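Local coordinates for protein tRNA (guanine-N(1)-)-methyltransferase (Corynebacterium diphtheriae, PDB 7KFF) that probably methylates N1 of guanosine 37 in tRNA, with S-adenosyl-L-methionine as the likely methyl donor, as a knotted SPOUT-family dimer, at residues V76-P79 and T80-G83; A146-Q150 and E151-A155; I177-A180 and K181-Y184; E263-R266 and R267-L271; E276-P279 and E280-D283. One frame throughout, in Å; residues are numbered along the deposited sequence.

Interaction 1 (V76-P79 and T80-G83); sequences VMKP and TVWG
The carbonyl oxygen of Lys78 receives two backbone N-H groups of the helix that starts just after it. Trp82 N comes nearly in line with the carbonyl, at 3.0 Å from Lys78 O and with an almost straight bond (172°). Val81 N reaches the same Lys78 O from above the carbonyl plane, at 3.3 Å and at a poorer angle. The next carbonyl, Pro79 O, accepts from Gly83 N at 2.9 Å. Pro79 has no amide hydrogen to give, which suits the first turn of a helix, where such hydrogens have no carbonyl before them.

The side chains meet mainly at Met77, a selenomethionine, and Trp82. Met77 CB lies in the plane of the indole at its edge, 3.5 Å from Trp82 NE1. The chain then passes obliquely along the ring edge, and Met77 SE stands 4.7 Å from the centroid of the five-membered ring, almost in the ring plane, a Met-aromatic contact at the edge. The indole nitrogen Trp82 NE1 is thereby buried without a hydrogen-bond acceptor. Lys78 CB faces Val81 CG2 and Thr80 OG1, while CG, beside the backbone N (chi1 -71°), starts an extended chain that carries NZ away to a weak bond with Ser63 OG.

Trp82 and Pro79 also pack on helix 174-180, and Trp245 of the second subunit touches Pro79 and Thr80. The arrangement is a helix N-terminus with Lys78 at the N-cap position, joining strand 76-77 to helix 79-90 beside the subunit interface.

Interaction 2 (A146-Q150 and E151-A155); sequences APFTQ and EDARA
Thr149 and Asp152 hold each other by reciprocal hydrogen bonds, a capping box at the start of helix 150-156. Asp152 N gives a fairly straight bond to Thr149 OG1 (3.0 Å, 165°), and Thr149 N returns one to Asp152 OD2, also at 3.0 Å, meeting the carboxylate from above its plane. With chi1 at 67°, Thr149 OG1 sits between its own backbone N and carbonyl carbon, turned to the open amide end of the helix. Asp152 OD2 also forms a salt bridge with Arg187, so the capping carboxylate oxygen has a second, charged partner. Main-chain bonds from Ala153 N to Thr149 O and from Arg154 N to Gln150 O begin the regular helical pattern.

Two waters extend the polar network. One joins Thr149 OG1 to Glu151 OE1; the other accepts from Gln150 NE2 and Arg154 NH1, the latter in the guanidinium plane. Gln150 OE1 is taken by the backbone N of Val195 of the second subunit.

Apolar contact comes from Phe148, whose ring and the Asp152 side chain run in opposite directions, the ring plane 13° from that of the carboxylate. Phe148 CD1 lies 3.8 Å from Asp152 CB and Phe148 CZ 4.0 Å from Ala153 CB.

Strand 146-147, at one border of the parallel sheet, pairs with strand 185-190 and leads through this cap into helix 150-156, while Phe148 packs on helix 200-211 and meets Tyr194 of the second subunit.

Interaction 3 (I177-A180 and K181-Y184); sequences IEDA and KKTY
Lys181 NZ and Glu178 OE1 form a short salt bridge of 2.7 Å, with the ammonium on the syn side of the carboxylate, 25° out of its plane. The two side chains lie alongside each other and point the same way. Glu178 reaches its partner through a bend at chi2 (-53°), whereas Lys181 is extended beyond CG and passes over the carbonyl oxygens of Ile177 and Glu178.

Beneath them, main-chain bonds hold the turns from Glu178 to Tyr184. Lys181 N donates to Glu178 O and Lys182 N to Asp179 O, while Ala180 O takes two donors, Tyr184 N at 2.8 Å nearly in line with the carbonyl and Thr183 N at 2.9 Å from above its plane. That oxygen also sits at the edge of the Tyr184 ring.

Farther out, Asp179 OD1 and Lys182 NZ stay 4.0 Å apart, bridged by two waters that bind OD1 well but NZ weakly. Asp179 OD2 is engaged by Arg246 of the second subunit, and Tyr184 OH bonds to Leu86 O of helix 79-90.

Asp179, buried and paired across the dimer, is therefore probably ionised, whereas the exposed Glu178-Lys181 pair likely contributes a more solvent-screened attraction.

Interaction 4 (E263-R266 and R267-L271); sequences ERWR and REQSL
Gln269 CG lies over one face of the Trp265 indole, 3.6 Å from the centroid of the six-membered ring and 22° off its normal, a CH-pi contact. A chi1 of 176° at Trp265 brings the indole against the next turn, where Gln269 lies. The Gln269 chain bends at chi2, and its amide plane lies 15° from that of the indole. The backbone here is regular helix, with Gln269 N bonded to Trp265 O and Glu268 N to Arg264 O, both at 2.9 Å.

The charged side is looser. Arg264 NE makes only a weak salt bridge with Glu268 OE2 (3.4 Å), and the guanidinium and carboxylate planes stand almost perpendicular. A water tightens the link, accepting from Arg264 NH2 and donating to Glu268 OE2 at 2.6 Å. Three residues apart on the same helix, Arg266 NE and Glu263 OE1 form a similarly long, weak bridge (3.4 Å).

Stronger partners lie outside: Asp291 binds both Arg264 NH1 and Arg267 NH2, drawing the two guanidinium groups to one carboxylate. Helix 259-277 thus lies against helix 289-299 through Arg264, Arg267, Glu268 and Leu271, while Trp265 packs on the loop at Val253 and Leu254 and Arg266 reaches Phe69 of the second subunit.

Interaction 5 (E276-P279 and E280-D283); sequences EVRP and ELLD
Leu281 CD1 sits over the centre of one face of the Arg278 guanidinium, 4.0 Å above its plane, and also touches Arg278 CB at 3.7 Å. The arginine chain folds back to allow this, bent at both chi2 (-73°) and chi3. At the edge of the same flat group, Arg278 NE forms a nearly straight salt bridge with Glu280 OE2 (2.8 Å, 171°), on the syn side of the carboxylate and within 2° of the guanidinium plane. A water accepts from Arg278 NH2 and donates to Glu280 OE2, closing a small ring that helps to fix the rotation of both groups. Arg278 NH1 pairs with Asp193 of the second subunit, so this arginine is held by carboxylates of two chains.

In the backbone, Leu281 N bonds to Arg278 O at 2.9 Å and Leu282 N to Pro279 O at 3.0 Å, each from above the carbonyl plane. A further water donates to Pro279 O and Asp283 OD1.

Arg278 is where helix 259-277 leaves helical geometry, and Pro279 opens the short, weakly bonded helix 279-283. Leu282 packs that helix against Leu271, Thr274 and Trp275 of helix 259-277, while Val277 and Arg278 face Gly145 and Pro147 of the second subunit.

The five contacts follow one another along the chain without interleaving. Interactions 1, 2 and 3 belong to the part of the chain with the six-stranded parallel sheet: the centres of interactions 1 and 3 lie about 13 Å apart, on helices 79-90 and 174-180, which pack together, and those of interactions 2 and 3 about 21 Å apart. Interactions 4 and 5, centred about 15 Å apart, share helix 259-277 and touch through Leu271 and Leu282; their centres lie about 51 and 43 Å from that of interaction 1. Interactions 1, 2, 3 and 5 touch the second subunit, interaction 4 through Arg266 alone. Arg278 packs on Pro147 of the partner, so dimerisation puts interaction 5 of one subunit against interaction 2 of the other.

Interaction 1 (V76-P79 and T80-G83)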
loop_
_atom_site.group_PDB
_atom_site.type_symbol
_atom_site.label_atom_id
_atom_site.label_comp_id
_atom_site.label_asym_id
_atom_site.label_seq_id
_atom_site.Cartn_x
_atom_site.Cartn_y
_atom_site.Cartn_z
ATOM N N VAL A 76 20.373 -10.716 -3.207
ATOM C CA VAL A 76 20.115 -10.254 -1.849
ATOM C C VAL A 76 20.994 -9.046 -1.596
ATOM O O VAL A 76 22.165 -9.036 -1.976
ATOM C CB VAL A 76 20.446 -11.376 -0.841
ATOM C CG1 VAL A 76 20.294 -10.908 0.580
ATOM C CG2 VAL A 76 19.579 -12.595 -1.111
HETATM N N MSE A 77 20.441 -8.028 -0.958
HETATM C CA MSE A 77 21.250 -6.851 -0.691
HETATM C C MSE A 77 22.263 -7.044 0.430
HETATM O O MSE A 77 21.988 -7.730 1.423
HETATM C CB MSE A 77 20.398 -5.641 -0.384
HETATM C CG MSE A 77 19.397 -5.280 -1.478
HETATM SE SE MSE A 77 18.300 -3.740 -1.240
HETATM C CE MSE A 77 18.862 -2.585 -2.671
ATOM N N LYS A 78 23.426 -6.395 0.251
ATOM C CA LYS A 78 24.639 -6.748 0.976
ATOM C C LYS A 78 24.697 -6.110 2.357
ATOM O O LYS A 78 24.511 -4.891 2.478
ATOM C CB LYS A 78 25.853 -6.223 0.193
ATOM C CG LYS A 78 26.173 -6.944 -1.096
ATOM C CD LYS A 78 27.388 -6.289 -1.783
ATOM C CE LYS A 78 28.118 -7.220 -2.715
ATOM N NZ LYS A 78 29.221 -6.528 -3.457
ATOM N N PRO A 79 25.023 -6.878 3.401
ATOM C CA PRO A 79 25.225 -6.266 4.726
ATOM C C PRO A 79 26.364 -5.277 4.778
ATOM O O PRO A 79 26.285 -4.307 5.540
ATOM C CB PRO A 79 25.494 -7.458 5.659
ATOM C CG PRO A 79 25.197 -8.642 4.923
ATOM C CD PRO A 79 25.113 -8.343 3.445
ATOM N N THR A 80 27.435 -5.496 4.012
ATOM C CA THR A 80 28.589 -4.601 4.082
ATOM C C THR A 80 28.306 -3.219 3.496
ATOM O O THR A 80 29.102 -2.292 3.702
ATOM C CB THR A 80 29.804 -5.222 3.393
ATOM O OG1 THR A 80 29.446 -5.531 2.039
ATOM C CG2 THR A 80 30.276 -6.498 4.129
ATOM N N VAL A 81 27.190 -3.060 2.792
ATOM C CA VAL A 81 26.698 -1.756 2.339
ATOM C C VAL A 81 25.621 -1.221 3.274
ATOM O O VAL A 81 25.695 -0.078 3.728
ATOM C CB VAL A 81 26.205 -1.864 0.882
ATOM C CG1 VAL A 81 25.679 -0.514 0.395
ATOM C CG2 VAL A 81 27.328 -2.372 -0.022
ATOM N N TRP A 82 24.641 -2.067 3.618
ATOM C CA TRP A 82 23.533 -1.629 4.458
ATOM C C TRP A 82 23.956 -1.238 5.873
ATOM O O TRP A 82 23.393 -0.300 6.448
ATOM C CB TRP A 82 22.450 -2.706 4.525
ATOM C CG TRP A 82 21.453 -2.527 3.461
ATOM C CD1 TRP A 82 21.284 -3.288 2.329
ATOM C CD2 TRP A 82 20.466 -1.497 3.406
ATOM N NE1 TRP A 82 20.234 -2.789 1.584
ATOM C CE2 TRP A 82 19.729 -1.681 2.214
ATOM C CE3 TRP A 82 20.137 -0.433 4.246
ATOM C CZ2 TRP A 82 18.698 -0.831 1.848
ATOM C CZ3 TRP A 82 19.107 0.401 3.878
ATOM C CH2 TRP A 82 18.418 0.209 2.677
ATOM N N GLY A 83 24.856 -1.985 6.492
ATOM C CA GLY A 83 25.233 -1.710 7.858
ATOM C C GLY A 83 25.809 -0.315 8.027
ATOM O O GLY A 83 25.333 0.490 8.841
#

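Interaction 2 (A146-Q150 and E151-A155)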
loop_
_atom_site.group_PDB
_atom_site.type_symbol
_atom_site.label_atom_id
_atom_site.label_comp_id
_atom_site.label_asym_id
_atom_site.label_seq_id
_atom_site.Cartn_x
_atom_site.Cartn_y
_atom_site.Cartn_z
ATOM N N ALA A 146 5.024 -7.842 9.928
ATOM C CA ALA A 146 3.709 -7.671 10.521
ATOM C C ALA A 146 2.913 -6.618 9.750
ATOM O O ALA A 146 3.464 -5.582 9.342
ATOM C CB ALA A 146 3.840 -7.257 11.983
ATOM N N PRO A 147 1.626 -6.844 9.529
ATOM C CA PRO A 147 0.846 -5.892 8.731
ATOM C C PRO A 147 0.829 -4.489 9.301
ATOM O O PRO A 147 0.669 -4.295 10.503
ATOM C CB PRO A 147 -0.567 -6.484 8.756
ATOM C CG PRO A 147 -0.357 -7.935 8.988
ATOM C CD PRO A 147 0.829 -8.033 9.891
ATOM N N PHE A 148 0.954 -3.509 8.405
ATOM C CA PHE A 148 0.722 -2.113 8.756
ATOM C C PHE A 148 -0.749 -1.910 9.101
ATOM O O PHE A 148 -1.643 -2.291 8.330
ATOM C CB PHE A 148 1.092 -1.242 7.543
ATOM C CG PHE A 148 1.019 0.248 7.783
ATOM C CD1 PHE A 148 1.530 0.824 8.944
ATOM C CD2 PHE A 148 0.447 1.081 6.828
ATOM C CE1 PHE A 148 1.478 2.175 9.143
ATOM C CE2 PHE A 148 0.392 2.443 7.041
ATOM C CZ PHE A 148 0.898 2.982 8.181
ATOM N N THR A 149 -1.003 -1.279 10.245
ATOM C CA THR A 149 -2.355 -1.029 10.723
ATOM C C THR A 149 -2.510 0.451 11.043
ATOM O O THR A 149 -1.541 1.202 11.185
ATOM C CB THR A 149 -2.671 -1.831 11.998
ATOM O OG1 THR A 149 -1.858 -1.313 13.053
ATOM C CG2 THR A 149 -2.462 -3.325 11.809
ATOM N N GLN A 150 -3.759 0.870 11.183
ATOM C CA GLN A 150 -4.017 2.246 11.588
ATOM C C GLN A 150 -3.468 2.519 12.984
ATOM O O GLN A 150 -3.066 3.648 13.285
ATOM C CB GLN A 150 -5.503 2.583 11.494
ATOM C CG GLN A 150 -5.809 4.059 11.615
ATOM C CD GLN A 150 -5.219 4.894 10.496
ATOM O OE1 GLN A 150 -4.936 4.386 9.403
ATOM N NE2 GLN A 150 -4.976 6.171 10.776
ATOM N N GLU A 151 -3.455 1.511 13.852
ATOM C CA GLU A 151 -2.829 1.680 15.158
ATOM C C GLU A 151 -1.339 1.974 15.019
ATOM O O GLU A 151 -0.800 2.823 15.741
ATOM C CB GLU A 151 -3.044 0.420 15.992
ATOM C CG GLU A 151 -2.550 0.503 17.421
ATOM C CD GLU A 151 -3.011 -0.675 18.260
ATOM O OE1 GLU A 151 -2.494 -1.791 18.055
ATOM O OE2 GLU A 151 -3.902 -0.484 19.115
ATOM N N ASP A 152 -0.651 1.272 14.113
ATOM C CA ASP A 152 0.746 1.601 13.835
ATOM C C ASP A 152 0.870 3.056 13.396
ATOM O O ASP A 152 1.773 3.774 13.833
ATOM C CB ASP A 152 1.310 0.748 12.692
ATOM C CG ASP A 152 1.532 -0.705 13.031
ATOM O OD1 ASP A 152 1.847 -1.044 14.184
ATOM O OD2 ASP A 152 1.407 -1.506 12.074
ATOM N N ALA A 153 -0.033 3.505 12.510
ATOM C CA ALA A 153 0.056 4.875 12.020
ATOM C C ALA A 153 -0.061 5.866 13.169
ATOM O O ALA A 153 0.699 6.839 13.252
ATOM C CB ALA A 153 -1.011 5.129 10.957
ATOM N N ARG A 154 -0.991 5.619 14.089
ATOM C CA ARG A 154 -1.133 6.499 15.247
ATOM C C ARG A 154 0.128 6.477 16.091
ATOM O O ARG A 154 0.628 7.524 16.495
ATOM C CB ARG A 154 -2.346 6.105 16.098
ATOM C CG ARG A 154 -3.677 6.388 15.437
ATOM C CD ARG A 154 -4.825 6.335 16.411
ATOM N NE ARG A 154 -5.113 4.992 16.910
ATOM C CZ ARG A 154 -5.850 4.092 16.255
ATOM N NH1 ARG A 154 -6.361 4.388 15.071
ATOM N NH2 ARG A 154 -6.043 2.894 16.782
ATOM N N ALA A 155 0.625 5.283 16.415
ATOM C CA ALA A 155 1.854 5.193 17.203
ATOM C C ALA A 155 2.991 5.972 16.544
ATOM O O ALA A 155 3.685 6.768 17.190
ATOM C CB ALA A 155 2.266 3.730 17.382
HETATM O O HOH W 1 -1.776 -2.947 15.275
HETATM O O HOH W 2 -6.221 6.981 13.413
#

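Interaction 3 (I177-A180 and K181-Y184)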
loop_
_atom_site.group_PDB
_atom_site.type_symbol
_atom_site.label_atom_id
_atom_site.label_comp_id
_atom_site.label_asym_id
_atom_site.label_seq_id
_atom_site.Cartn_x
_atom_site.Cartn_y
_atom_site.Cartn_z
ATOM N N ILE A 177 19.003 -6.512 9.655
ATOM C CA ILE A 177 17.857 -6.220 10.507
ATOM C C ILE A 177 18.186 -6.539 11.953
ATOM O O ILE A 177 17.885 -5.752 12.850
ATOM C CB ILE A 177 16.630 -7.004 10.018
ATOM C CG1 ILE A 177 16.034 -6.413 8.747
ATOM C CG2 ILE A 177 15.518 -6.985 11.077
ATOM C CD1 ILE A 177 16.880 -6.477 7.559
ATOM N N GLU A 178 18.831 -7.685 12.202
ATOM C CA GLU A 178 19.159 -8.034 13.578
ATOM C C GLU A 178 20.212 -7.094 14.150
ATOM O O GLU A 178 20.072 -6.600 15.275
ATOM C CB GLU A 178 19.653 -9.486 13.641
ATOM C CG GLU A 178 18.665 -10.512 13.083
ATOM C CD GLU A 178 17.260 -10.418 13.682
ATOM O OE1 GLU A 178 17.117 -10.016 14.866
ATOM O OE2 GLU A 178 16.293 -10.778 12.957
ATOM N N ASP A 179 21.284 -6.846 13.391
ATOM C CA ASP A 179 22.325 -5.940 13.859
ATOM C C ASP A 179 21.789 -4.531 14.092
ATOM O O ASP A 179 22.255 -3.833 15.008
ATOM C CB ASP A 179 23.457 -5.903 12.844
ATOM C CG ASP A 179 24.545 -4.953 13.233
ATOM O OD1 ASP A 179 25.360 -5.320 14.103
ATOM O OD2 ASP A 179 24.620 -3.858 12.645
ATOM N N ALA A 180 20.815 -4.095 13.284
ATOM C CA ALA A 180 20.274 -2.750 13.417
ATOM C C ALA A 180 19.615 -2.532 14.767
ATOM O O ALA A 180 19.483 -1.385 15.200
ATOM C CB ALA A 180 19.275 -2.474 12.295
ATOM N N LYS A 181 19.202 -3.606 15.446
ATOM C CA LYS A 181 18.561 -3.475 16.748
ATOM C C LYS A 181 19.485 -2.856 17.791
ATOM O O LYS A 181 19.001 -2.323 18.793
ATOM C CB LYS A 181 18.012 -4.810 17.232
ATOM C CG LYS A 181 16.916 -5.344 16.346
ATOM C CD LYS A 181 16.480 -6.750 16.717
ATOM C CE LYS A 181 15.446 -7.231 15.717
ATOM N NZ LYS A 181 15.044 -8.640 15.981
ATOM N N LYS A 182 20.794 -2.890 17.570
ATOM C CA LYS A 182 21.699 -2.222 18.501
ATOM C C LYS A 182 21.517 -0.714 18.475
ATOM O O LYS A 182 21.797 -0.041 19.474
ATOM C CB LYS A 182 23.152 -2.563 18.159
ATOM C CG LYS A 182 23.517 -4.009 18.407
ATOM C CD LYS A 182 24.953 -4.277 17.964
ATOM C CE LYS A 182 25.410 -5.674 18.341
ATOM N NZ LYS A 182 26.794 -5.937 17.832
ATOM N N THR A 183 21.058 -0.170 17.350
ATOM C CA THR A 183 20.976 1.264 17.117
ATOM C C THR A 183 19.556 1.780 17.022
ATOM O O THR A 183 19.306 2.949 17.325
ATOM C CB THR A 183 21.702 1.595 15.802
ATOM O OG1 THR A 183 23.057 1.136 15.904
ATOM C CG2 THR A 183 21.694 3.080 15.512
ATOM N N TYR A 184 18.638 0.940 16.578
ATOM C CA TYR A 184 17.277 1.339 16.279
ATOM C C TYR A 184 16.294 0.433 17.009
ATOM O O TYR A 184 16.594 -0.722 17.306
ATOM C CB TYR A 184 16.991 1.130 14.791
ATOM C CG TYR A 184 17.750 2.004 13.811
ATOM C CD1 TYR A 184 17.199 3.186 13.365
ATOM C CD2 TYR A 184 18.986 1.605 13.289
ATOM C CE1 TYR A 184 17.843 3.975 12.454
ATOM C CE2 TYR A 184 19.656 2.393 12.380
ATOM C CZ TYR A 184 19.057 3.587 11.964
ATOM O OH TYR A 184 19.646 4.416 11.048
HETATM O O HOH W 3 23.439 -1.259 14.603
HETATM O O HOH W 4 25.683 -7.679 15.306
HETATM O O HOH W 5 27.144 -3.742 15.263
#

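Interaction 4 (E263-R266 and R267-L271)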
loop_
_atom_site.group_PDB
_atom_site.type_symbol
_atom_site.label_atom_id
_atom_site.label_comp_id
_atom_site.label_asym_id
_atom_site.label_seq_id
_atom_site.Cartn_x
_atom_site.Cartn_y
_atom_site.Cartn_z
ATOM N N GLU A 263 -27.836 11.180 10.463
ATOM C CA GLU A 263 -26.828 10.430 11.203
ATOM C C GLU A 263 -27.146 8.939 11.206
ATOM O O GLU A 263 -26.240 8.108 11.071
ATOM C CB GLU A 263 -26.700 10.977 12.623
ATOM C CG GLU A 263 -25.301 10.812 13.214
ATOM C CD GLU A 263 -24.192 11.287 12.270
ATOM O OE1 GLU A 263 -24.389 12.306 11.572
ATOM O OE2 GLU A 263 -23.139 10.618 12.204
ATOM N N ARG A 264 -28.426 8.575 11.328
ATOM C CA ARG A 264 -28.777 7.159 11.255
ATOM C C ARG A 264 -28.492 6.595 9.870
ATOM O O ARG A 264 -27.988 5.474 9.742
ATOM C CB ARG A 264 -30.245 6.940 11.624
ATOM C CG ARG A 264 -30.685 5.474 11.538
ATOM C CD ARG A 264 -29.872 4.577 12.482
ATOM N NE ARG A 264 -30.008 3.159 12.156
ATOM C CZ ARG A 264 -29.273 2.194 12.700
ATOM N NH1 ARG A 264 -28.347 2.492 13.599
ATOM N NH2 ARG A 264 -29.462 0.937 12.332
ATOM N N TRP A 265 -28.807 7.358 8.819
ATOM C CA TRP A 265 -28.503 6.926 7.460
ATOM C C TRP A 265 -27.014 6.665 7.299
ATOM O O TRP A 265 -26.615 5.663 6.701
ATOM C CB TRP A 265 -28.991 7.975 6.453
ATOM C CG TRP A 265 -28.625 7.666 5.012
ATOM C CD1 TRP A 265 -29.365 6.962 4.104
ATOM C CD2 TRP A 265 -27.431 8.061 4.332
ATOM N NE1 TRP A 265 -28.701 6.887 2.903
ATOM C CE2 TRP A 265 -27.514 7.562 3.016
ATOM C CE3 TRP A 265 -26.303 8.794 4.706
ATOM C CZ2 TRP A 265 -26.508 7.762 2.076
ATOM C CZ3 TRP A 265 -25.300 8.995 3.762
ATOM C CH2 TRP A 265 -25.410 8.475 2.470
ATOM N N ARG A 266 -26.174 7.548 7.839
ATOM C CA ARG A 266 -24.736 7.358 7.704
ATOM C C ARG A 266 -24.303 6.062 8.378
ATOM O O ARG A 266 -23.476 5.323 7.845
ATOM C CB ARG A 266 -23.970 8.536 8.305
ATOM C CG ARG A 266 -24.149 9.889 7.619
ATOM C CD ARG A 266 -22.982 10.788 7.985
ATOM N NE ARG A 266 -23.329 12.167 8.323
ATOM C CZ ARG A 266 -23.384 13.173 7.453
ATOM N NH1 ARG A 266 -23.687 14.391 7.875
ATOM N NH2 ARG A 266 -23.156 12.965 6.162
ATOM N N ARG A 267 -24.873 5.759 9.545
ATOM C CA ARG A 267 -24.540 4.514 10.232
ATOM C C ARG A 267 -24.995 3.303 9.422
ATOM O O ARG A 267 -24.236 2.344 9.240
ATOM C CB ARG A 267 -25.172 4.504 11.617
ATOM C CG ARG A 267 -24.996 3.220 12.377
ATOM C CD ARG A 267 -23.708 3.215 13.121
ATOM N NE ARG A 267 -23.532 1.991 13.894
ATOM C CZ ARG A 267 -22.377 1.633 14.434
ATOM N NH1 ARG A 267 -21.314 2.413 14.289
ATOM N NH2 ARG A 267 -22.286 0.497 15.102
ATOM N N GLU A 268 -26.232 3.335 8.923
ATOM C CA GLU A 268 -26.711 2.240 8.084
ATOM C C GLU A 268 -25.795 2.013 6.890
ATOM O O GLU A 268 -25.441 0.875 6.566
ATOM C CB GLU A 268 -28.136 2.519 7.620
ATOM C CG GLU A 268 -29.161 2.469 8.748
ATOM C CD GLU A 268 -30.556 2.914 8.301
ATOM O OE1 GLU A 268 -30.702 3.431 7.166
ATOM O OE2 GLU A 268 -31.500 2.758 9.084
ATOM N N GLN A 269 -25.408 3.086 6.216
ATOM C CA GLN A 269 -24.597 2.930 5.017
ATOM C C GLN A 269 -23.218 2.381 5.343
ATOM O O GLN A 269 -22.634 1.664 4.529
ATOM C CB GLN A 269 -24.488 4.271 4.301
ATOM C CG GLN A 269 -25.789 4.728 3.682
ATOM C CD GLN A 269 -26.253 3.789 2.591
ATOM O OE1 GLN A 269 -25.498 3.491 1.660
ATOM N NE2 GLN A 269 -27.481 3.319 2.690
ATOM N N SER A 270 -22.691 2.716 6.519
ATOM C CA SER A 270 -21.436 2.130 6.973
ATOM C C SER A 270 -21.601 0.645 7.283
ATOM O O SER A 270 -20.769 -0.179 6.871
ATOM C CB SER A 270 -20.941 2.931 8.173
ATOM O OG SER A 270 -19.832 2.341 8.782
ATOM N N LEU A 271 -22.694 0.273 7.948
ATOM C CA LEU A 271 -22.969 -1.144 8.163
ATOM C C LEU A 271 -23.136 -1.873 6.837
ATOM O O LEU A 271 -22.640 -2.994 6.669
ATOM C CB LEU A 271 -24.245 -1.318 8.978
ATOM C CG LEU A 271 -24.166 -0.874 10.434
ATOM C CD1 LEU A 271 -25.545 -0.756 11.049
ATOM C CD2 LEU A 271 -23.299 -1.863 11.230
HETATM O O HOH W 6 -31.940 0.858 10.840
#

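Interaction 5 (E276-P279 and E280-D283)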
loop_
_atom_site.group_PDB
_atom_site.type_symbol
_atom_site.label_atom_id
_atom_site.label_comp_id
_atom_site.label_asym_id
_atom_site.label_seq_id
_atom_site.Cartn_x
_atom_site.Cartn_y
_atom_site.Cartn_z
ATOM N N GLU A 276 -21.258 -5.661 2.798
ATOM C CA GLU A 276 -21.021 -6.018 1.400
ATOM C C GLU A 276 -19.591 -6.478 1.168
ATOM O O GLU A 276 -19.344 -7.434 0.415
ATOM C CB GLU A 276 -21.270 -4.802 0.503
ATOM C CG GLU A 276 -22.708 -4.376 0.381
ATOM C CD GLU A 276 -22.878 -3.032 -0.318
ATOM O OE1 GLU A 276 -21.904 -2.234 -0.401
ATOM O OE2 GLU A 276 -24.002 -2.777 -0.789
ATOM N N VAL A 277 -18.634 -5.772 1.758
ATOM C CA VAL A 277 -17.243 -5.878 1.367
ATOM C C VAL A 277 -16.382 -6.588 2.401
ATOM O O VAL A 277 -15.425 -7.273 2.026
ATOM C CB VAL A 277 -16.710 -4.448 1.094
ATOM C CG1 VAL A 277 -15.269 -4.481 0.701
ATOM C CG2 VAL A 277 -17.556 -3.727 0.026
ATOM N N ARG A 278 -16.687 -6.432 3.688
ATOM C CA ARG A 278 -15.872 -6.989 4.774
ATOM C C ARG A 278 -16.788 -7.550 5.852
ATOM O O ARG A 278 -16.726 -7.148 7.022
ATOM C CB ARG A 278 -14.961 -5.906 5.355
ATOM C CG ARG A 278 -13.972 -5.287 4.397
ATOM C CD ARG A 278 -12.848 -6.239 4.077
ATOM N NE ARG A 278 -12.036 -6.570 5.238
ATOM C CZ ARG A 278 -11.089 -5.790 5.749
ATOM N NH1 ARG A 278 -10.826 -4.610 5.214
ATOM N NH2 ARG A 278 -10.393 -6.175 6.799
ATOM N N PRO A 279 -17.630 -8.517 5.495
ATOM C CA PRO A 279 -18.603 -9.016 6.480
ATOM C C PRO A 279 -17.962 -9.636 7.710
ATOM O O PRO A 279 -18.561 -9.600 8.790
ATOM C CB PRO A 279 -19.442 -10.030 5.681
ATOM C CG PRO A 279 -18.541 -10.422 4.523
ATOM C CD PRO A 279 -17.776 -9.169 4.181
ATOM N N GLU A 280 -16.745 -10.171 7.591
ATOM C CA GLU A 280 -16.071 -10.720 8.761
ATOM C C GLU A 280 -15.785 -9.660 9.819
ATOM O O GLU A 280 -15.646 -9.998 10.998
ATOM C CB GLU A 280 -14.791 -11.443 8.341
ATOM C CG GLU A 280 -13.606 -10.532 7.994
ATOM C CD GLU A 280 -13.682 -9.842 6.628
ATOM O OE1 GLU A 280 -14.632 -10.069 5.845
ATOM O OE2 GLU A 280 -12.751 -9.069 6.346
ATOM N N LEU A 281 -15.695 -8.382 9.440
ATOM C CA LEU A 281 -15.504 -7.358 10.459
ATOM C C LEU A 281 -16.713 -7.248 11.376
ATOM O O LEU A 281 -16.564 -6.888 12.548
ATOM C CB LEU A 281 -15.198 -6.002 9.829
ATOM C CG LEU A 281 -13.863 -5.888 9.093
ATOM C CD1 LEU A 281 -13.677 -4.488 8.525
ATOM C CD2 LEU A 281 -12.696 -6.249 9.994
ATOM N N LEU A 282 -17.909 -7.541 10.865
ATOM C CA LEU A 282 -19.100 -7.480 11.708
ATOM C C LEU A 282 -19.140 -8.639 12.694
ATOM O O LEU A 282 -19.707 -8.503 13.785
ATOM C CB LEU A 282 -20.364 -7.474 10.850
ATOM C CG LEU A 282 -20.520 -6.280 9.914
ATOM C CD1 LEU A 282 -21.755 -6.461 9.031
ATOM C CD2 LEU A 282 -20.604 -4.965 10.674
ATOM N N ASP A 283 -18.539 -9.775 12.328
ATOM C CA ASP A 283 -18.517 -10.927 13.218
ATOM C C ASP A 283 -17.724 -10.641 14.482
ATOM O O ASP A 283 -18.002 -11.229 15.531
ATOM C CB ASP A 283 -17.900 -12.134 12.513
ATOM C CG ASP A 283 -18.730 -12.611 11.343
ATOM O OD1 ASP A 283 -19.952 -12.354 11.335
ATOM O OD2 ASP A 283 -18.162 -13.251 10.434
HETATM O O HOH W 7 -10.583 -8.868 7.888
HETATM O O HOH W 8 -20.976 -10.891 8.996
#